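RIM-binding protein, isoform F (Drosophila melanogaster, PDB 4Z8A) binds, through its third SH3 domain, a peptide derived from the calcium channel Cacophony, and probably links such channels to the synaptic active zone. Local coordinates at residues A[12-17]-A[42-47]; A[21-26]-A[36-41]. All blocks are in the same frame, centred on the assembly; numbering follows the deposited sequence.

Interaction 1: A[12-17]-A[42-47]; sequences VKRMIA and GEIILV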
loop_
_atom_site.group_PDB
_atom_site.type_symbol
_atom_site.label_atom_id
_atom_site.label_comp_id
_atom_site.label_asym_id
_atom_site.label_seq_id
_atom_site.Cartn_x
_atom_site.Cartn_y
_atom_site.Cartn_z
ATOM N N VAL A 12 -12.015 -6.408 -0.174
ATOM C CA VAL A 12 -10.650 -6.914 -0.262
ATOM C C VAL A 12 -10.197 -6.945 -1.727
ATOM O O VAL A 12 -10.955 -7.370 -2.588
ATOM C CB VAL A 12 -10.557 -8.325 0.369
ATOM C CG1 VAL A 12 -9.171 -8.901 0.188
ATOM C CG2 VAL A 12 -10.917 -8.254 1.858
ATOM N N LYS A 13 -8.982 -6.468 -2.011
ATOM C CA LYS A 13 -8.458 -6.446 -3.388
ATOM C C LYS A 13 -7.073 -7.062 -3.367
ATOM O O LYS A 13 -6.419 -7.035 -2.328
ATOM C CB LYS A 13 -8.378 -5.013 -3.950
ATOM C CG LYS A 13 -9.718 -4.293 -4.094
ATOM C CD LYS A 13 -10.521 -4.799 -5.288
ATOM C CE LYS A 13 -9.933 -4.286 -6.589
ATOM N NZ LYS A 13 -10.908 -4.434 -7.697
ATOM N N ARG A 14 -6.609 -7.614 -4.483
ATOM C CA ARG A 14 -5.230 -8.066 -4.482
ATOM C C ARG A 14 -4.417 -7.117 -5.360
ATOM O O ARG A 14 -4.839 -6.723 -6.459
ATOM C CB ARG A 14 -5.114 -9.543 -4.915
ATOM C CG ARG A 14 -5.426 -9.891 -6.327
ATOM C CD ARG A 14 -5.291 -11.446 -6.562
ATOM N NE ARG A 14 -6.404 -12.219 -6.000
ATOM C CZ ARG A 14 -7.313 -12.877 -6.722
ATOM N NH1 ARG A 14 -7.257 -12.870 -8.057
ATOM N NH2 ARG A 14 -8.287 -13.549 -6.119
ATOM N N MET A 15 -3.268 -6.711 -4.838
ATOM C CA MET A 15 -2.441 -5.726 -5.512
ATOM C C MET A 15 -1.002 -6.198 -5.642
ATOM O O MET A 15 -0.386 -6.617 -4.666
ATOM C CB MET A 15 -2.489 -4.398 -4.762
ATOM C CG MET A 15 -3.875 -3.770 -4.741
ATOM S SD MET A 15 -3.879 -2.030 -4.278
ATOM C CE MET A 15 -3.237 -1.301 -5.802
ATOM N N ILE A 16 -0.477 -6.108 -6.852
ATOM C CA ILE A 16 0.879 -6.521 -7.163
ATOM C C ILE A 16 1.899 -5.424 -6.819
ATOM O O ILE A 16 1.779 -4.271 -7.269
ATOM C CB ILE A 16 1.017 -6.844 -8.673
ATOM C CG1 ILE A 16 -0.021 -7.874 -9.112
ATOM C CG2 ILE A 16 2.410 -7.331 -8.995
ATOM C CD1 ILE A 16 -0.136 -7.941 -10.652
ATOM N N ALA A 17 2.919 -5.796 -6.056
ATOM C CA ALA A 17 4.031 -4.892 -5.775
ATOM C C ALA A 17 4.921 -4.776 -6.989
ATOM O O ALA A 17 5.370 -5.777 -7.515
ATOM C CB ALA A 17 4.842 -5.397 -4.556
ATOM N N GLY A 42 6.808 -8.124 -7.220
ATOM C CA GLY A 42 6.196 -9.394 -7.624
ATOM C C GLY A 42 5.350 -10.045 -6.541
ATOM O O GLY A 42 4.545 -10.930 -6.842
ATOM N N GLU A 43 5.515 -9.625 -5.277
ATOM C CA GLU A 43 4.654 -10.174 -4.229
ATOM C C GLU A 43 3.286 -9.544 -4.321
ATOM O O GLU A 43 3.158 -8.409 -4.750
ATOM C CB GLU A 43 5.231 -9.933 -2.827
ATOM C CG GLU A 43 6.542 -10.630 -2.608
ATOM C CD GLU A 43 6.934 -10.655 -1.157
ATOM O OE1 GLU A 43 7.421 -9.636 -0.658
ATOM O OE2 GLU A 43 6.733 -11.699 -0.512
ATOM N N ILE A 44 2.269 -10.276 -3.899
ATOM C CA ILE A 44 0.915 -9.740 -3.937
ATOM C C ILE A 44 0.381 -9.474 -2.530
ATOM O O ILE A 44 0.423 -10.327 -1.654
ATOM C CB ILE A 44 -0.032 -10.681 -4.705
ATOM C CG1 ILE A 44 0.429 -10.765 -6.158
ATOM C CG2 ILE A 44 -1.458 -10.167 -4.642
ATOM C CD1 ILE A 44 -0.424 -11.668 -7.023
ATOM N N ILE A 45 -0.110 -8.251 -2.349
ATOM C CA ILE A 45 -0.628 -7.760 -1.076
ATOM C C ILE A 45 -2.142 -7.802 -1.086
ATOM O O ILE A 45 -2.755 -7.312 -2.022
ATOM C CB ILE A 45 -0.194 -6.292 -0.811
ATOM C CG1 ILE A 45 1.289 -6.082 -1.157
ATOM C CG2 ILE A 45 -0.568 -5.845 0.613
ATOM C CD1 ILE A 45 2.251 -6.885 -0.344
ATOM N N LEU A 46 -2.750 -8.393 -0.059
ATOM C CA LEU A 46 -4.205 -8.274 0.090
ATOM C C LEU A 46 -4.508 -6.951 0.768
ATOM O O LEU A 46 -4.028 -6.702 1.873
ATOM C CB LEU A 46 -4.788 -9.427 0.917
ATOM C CG LEU A 46 -4.843 -10.794 0.236
ATOM C CD1 LEU A 46 -5.172 -11.871 1.247
ATOM C CD2 LEU A 46 -5.877 -10.784 -0.884
ATOM N N VAL A 47 -5.317 -6.116 0.122
ATOM C CA VAL A 47 -5.595 -4.772 0.604
ATOM C C VAL A 47 -7.046 -4.672 1.091
ATOM O O VAL A 47 -7.966 -5.085 0.402
ATOM C CB VAL A 47 -5.320 -3.743 -0.516
ATOM C CG1 VAL A 47 -5.952 -2.427 -0.192
ATOM C CG2 VAL A 47 -3.805 -3.629 -0.749
#

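Interaction 2: A[21-26]-A[36-41]; sequences YDPQEL and ELCFKT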
loop_
_atom_site.group_PDB
_atom_site.type_symbol
_atom_site.label_atom_id
_atom_site.label_comp_id
_atom_site.label_asym_id
_atom_site.label_seq_id
_atom_site.Cartn_x
_atom_site.Cartn_y
_atom_site.Cartn_z
ATOM N N TYR A 21 10.015 -2.577 -1.257
ATOM C CA TYR A 21 9.843 -1.578 -0.204
ATOM C C TYR A 21 10.268 -2.070 1.171
ATOM O O TYR A 21 9.654 -2.970 1.730
ATOM C CB TYR A 21 8.387 -1.118 -0.121
ATOM C CG TYR A 21 8.145 0.073 0.787
ATOM C CD1 TYR A 21 8.610 1.342 0.436
ATOM C CD2 TYR A 21 7.395 -0.050 1.954
ATOM C CE1 TYR A 21 8.375 2.447 1.239
ATOM C CE2 TYR A 21 7.135 1.064 2.764
ATOM C CZ TYR A 21 7.637 2.301 2.402
ATOM O OH TYR A 21 7.401 3.403 3.166
ATOM N N ASP A 22 11.320 -1.453 1.695
ATOM C CA ASP A 22 11.729 -1.624 3.085
ATOM C C ASP A 22 11.587 -0.269 3.762
ATOM O O ASP A 22 12.304 0.671 3.432
ATOM C CB ASP A 22 13.163 -2.144 3.157
ATOM C CG ASP A 22 13.611 -2.448 4.581
ATOM O OD1 ASP A 22 12.891 -2.081 5.535
ATOM O OD2 ASP A 22 14.684 -3.059 4.739
ATOM N N PRO A 23 10.641 -0.155 4.690
ATOM C CA PRO A 23 10.351 1.132 5.322
ATOM C C PRO A 23 11.602 1.759 5.923
ATOM O O PRO A 23 11.711 2.973 5.900
ATOM C CB PRO A 23 9.331 0.774 6.410
ATOM C CG PRO A 23 8.718 -0.521 5.940
ATOM C CD PRO A 23 9.758 -1.236 5.167
ATOM N N GLN A 24 12.543 0.962 6.434
ATOM C CA GLN A 24 13.766 1.522 7.032
ATOM C C GLN A 24 14.653 2.188 6.002
ATOM O O GLN A 24 15.445 3.081 6.319
ATOM C CB GLN A 24 14.573 0.442 7.745
ATOM C CG GLN A 24 13.954 -0.034 9.008
ATOM C CD GLN A 24 14.939 -0.749 9.910
ATOM O OE1 GLN A 24 16.005 -0.223 10.236
ATOM N NE2 GLN A 24 14.583 -1.959 10.324
ATOM N N GLU A 25 14.538 1.751 4.755
ATOM C CA GLU A 25 15.356 2.328 3.687
ATOM C C GLU A 25 14.669 3.464 2.944
ATOM O O GLU A 25 15.328 4.344 2.391
ATOM C CB GLU A 25 15.735 1.263 2.667
ATOM C CG GLU A 25 16.688 0.234 3.179
ATOM C CD GLU A 25 16.833 -0.944 2.243
ATOM O OE1 GLU A 25 16.412 -0.829 1.066
ATOM O OE2 GLU A 25 17.372 -1.981 2.692
ATOM N N LEU A 26 13.344 3.427 2.890
ATOM C CA LEU A 26 12.628 4.288 1.973
ATOM C C LEU A 26 11.519 5.148 2.570
ATOM O O LEU A 26 11.078 6.106 1.941
ATOM C CB LEU A 26 12.029 3.418 0.857
ATOM C CG LEU A 26 13.061 2.737 -0.041
ATOM C CD1 LEU A 26 12.369 1.934 -1.138
ATOM C CD2 LEU A 26 13.981 3.766 -0.668
ATOM N N GLU A 36 4.349 0.073 9.056
ATOM C CA GLU A 36 4.412 -0.223 7.611
ATOM C C GLU A 36 4.932 -1.636 7.328
ATOM O O GLU A 36 5.679 -2.222 8.112
ATOM C CB GLU A 36 5.272 0.830 6.885
ATOM C CG GLU A 36 4.677 2.217 7.001
ATOM C CD GLU A 36 5.508 3.311 6.335
ATOM O OE1 GLU A 36 6.454 2.985 5.600
ATOM O OE2 GLU A 36 5.211 4.490 6.600
ATOM N N LEU A 37 4.485 -2.183 6.206
ATOM C CA LEU A 37 4.807 -3.536 5.789
ATOM C C LEU A 37 5.981 -3.540 4.799
ATOM O O LEU A 37 6.071 -2.660 3.935
ATOM C CB LEU A 37 3.552 -4.166 5.167
ATOM C CG LEU A 37 3.425 -5.646 4.842
ATOM C CD1 LEU A 37 3.644 -6.468 6.083
ATOM C CD2 LEU A 37 2.022 -5.894 4.294
ATOM N N CYS A 38 6.895 -4.498 4.969
ATOM C CA CYS A 38 7.985 -4.719 4.029
ATOM C C CYS A 38 7.548 -5.666 2.897
ATOM O O CYS A 38 6.833 -6.623 3.145
ATOM C CB CYS A 38 9.181 -5.303 4.784
ATOM S SG CYS A 38 10.705 -5.420 3.865
ATOM N N PHE A 39 7.983 -5.412 1.658
ATOM C CA PHE A 39 7.658 -6.349 0.579
ATOM C C PHE A 39 8.621 -6.230 -0.595
ATOM O O PHE A 39 9.417 -5.290 -0.658
ATOM C CB PHE A 39 6.211 -6.153 0.089
ATOM C CG PHE A 39 5.876 -4.730 -0.306
ATOM C CD1 PHE A 39 6.139 -4.270 -1.579
ATOM C CD2 PHE A 39 5.304 -3.858 0.612
ATOM C CE1 PHE A 39 5.825 -2.980 -1.939
ATOM C CE2 PHE A 39 4.986 -2.584 0.266
ATOM C CZ PHE A 39 5.252 -2.134 -1.023
ATOM N N LYS A 40 8.535 -7.194 -1.512
ATOM C CA LYS A 40 9.413 -7.255 -2.682
ATOM C C LYS A 40 8.617 -7.240 -3.977
ATOM O O LYS A 40 7.468 -7.678 -4.033
ATOM C CB LYS A 40 10.290 -8.510 -2.629
ATOM C CG LYS A 40 11.242 -8.554 -1.416
ATOM C CD LYS A 40 12.402 -7.581 -1.569
ATOM C CE LYS A 40 13.423 -7.760 -0.443
ATOM N NZ LYS A 40 14.677 -7.007 -0.696
ATOM N N THR A 41 9.243 -6.734 -5.027
ATOM C CA THR A 41 8.631 -6.743 -6.351
ATOM C C THR A 41 8.031 -8.109 -6.703
ATOM O O THR A 41 8.680 -9.127 -6.511
ATOM C CB THR A 41 9.673 -6.388 -7.394
ATOM O OG1 THR A 41 10.206 -5.096 -7.098
ATOM C CG2 THR A 41 9.075 -6.396 -8.831
#

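Interaction 1: A[12-17]-A[42-47]
Gly42 N gives a hydrogen bond to Ala17 O (2.8 Å), the first rung between 12-17 and 42-47. The positive phi of Gly42, 93°, would press a side chain against the preceding carbonyl, which calls for glycine. Glu43 O then accepts from Ala17 N (2.9 Å), and Ala17 CB rests against the same oxygen. The carboxylate of Glu43 turns back to Lys40 N. Ile44 pairs with Ile16 without backbone bonds. In one of the two conformers of Ile44, their side chains lie side by side and point the same way, CG1 to CG1 at 4.2 Å. With CG1 of Ile44 anti to the carbonyl carbon (chi1 -64°), CG2 is left anti to the backbone N and meets Arg14 CB at 3.7 Å. Ile16 also packs on an apolar side chain of the bound peptide. Ile45 exchanges two backbone bonds with Met15 and turns its side chain to the other face, where Phe39 and Leu61 receive it. Leu46 reaches with CD2 to Val12 CG1 (3.9 Å). Val47 closes the ladder with two bonds to Lys13, and its CG2 touches Met15 SD (3.9 Å). Six backbone bonds fix the antiparallel register, and apolar packing joins them, with no salt bridge between the strands.

Interaction 2: A[21-26]-A[36-41]
Tyr21 and Phe39 form a single antiparallel bridge, with Tyr21 N bonded to Phe39 O (2.8 Å) and Phe39 N to Tyr21 O (3.0 Å). This is the tight part of the contact. Tyr21 CB sits over one face of the Phe39 ring, 3.7 Å from its centroid, in a CH-pi contact. Phe39 CG stands between its own backbone N and carbonyl carbon (chi1 53°), which brings the ring under that CB. The two ring planes are 31° apart. The Tyr21 ring runs on to Glu36, and its OH donates to Glu36 OE1 (2.6 Å) on the syn side, 31° out of the carboxylate plane. Leu37 O lies at the edge of the same ring, 3.5 Å from CD2, and is buried without a polar partner. Pro23 CG packs on Glu36 CB at 3.8 Å. Ser27 and Asn29 also bond the Glu36 carboxylate, and its OE2 makes a salt bridge to a basic side chain of the bound peptide. Tyr21 also packs on an apolar peptide side chain. A phenylalanine in place of Tyr21 would probably cost Glu36 OE1 its tyrosine donor and leave it to Ser27. The outer side is looser. Cys38 is exposed and has two conformers; in one, its CB lies 4.1 Å from Pro23 CD. The CB of Asp22 points away from 36-41, and at the N-cap of helix 23-26 its OD1 accepts from Gln24 N. The contact closes the base of the SH3 RT loop: Tyr21 ends the ALYDY motif, and Glu36 probably belongs to the specificity pocket for a basic ligand side chain.

From the N terminus, the chain runs through strand 12-16 and on into the long loop. Residues 21-26 and 36-41 then meet in interaction 2, closing a loop that holds helix 32-35. The chain next returns to strand 44-48, where interaction 1 closes the wider loop. Interaction 2 therefore lies within the span of interaction 1, and the two do not cross. Their centres are about 14 Å apart, yet they touch: Ala17 CB packs on Phe39 CD1 at 3.4 Å, and, in one of its two conformers, Ile45 packs CD1 on Phe39 CB. Together the contacts tie the base of the RT loop to the edge of the sheet formed by 12-16 and 44-48.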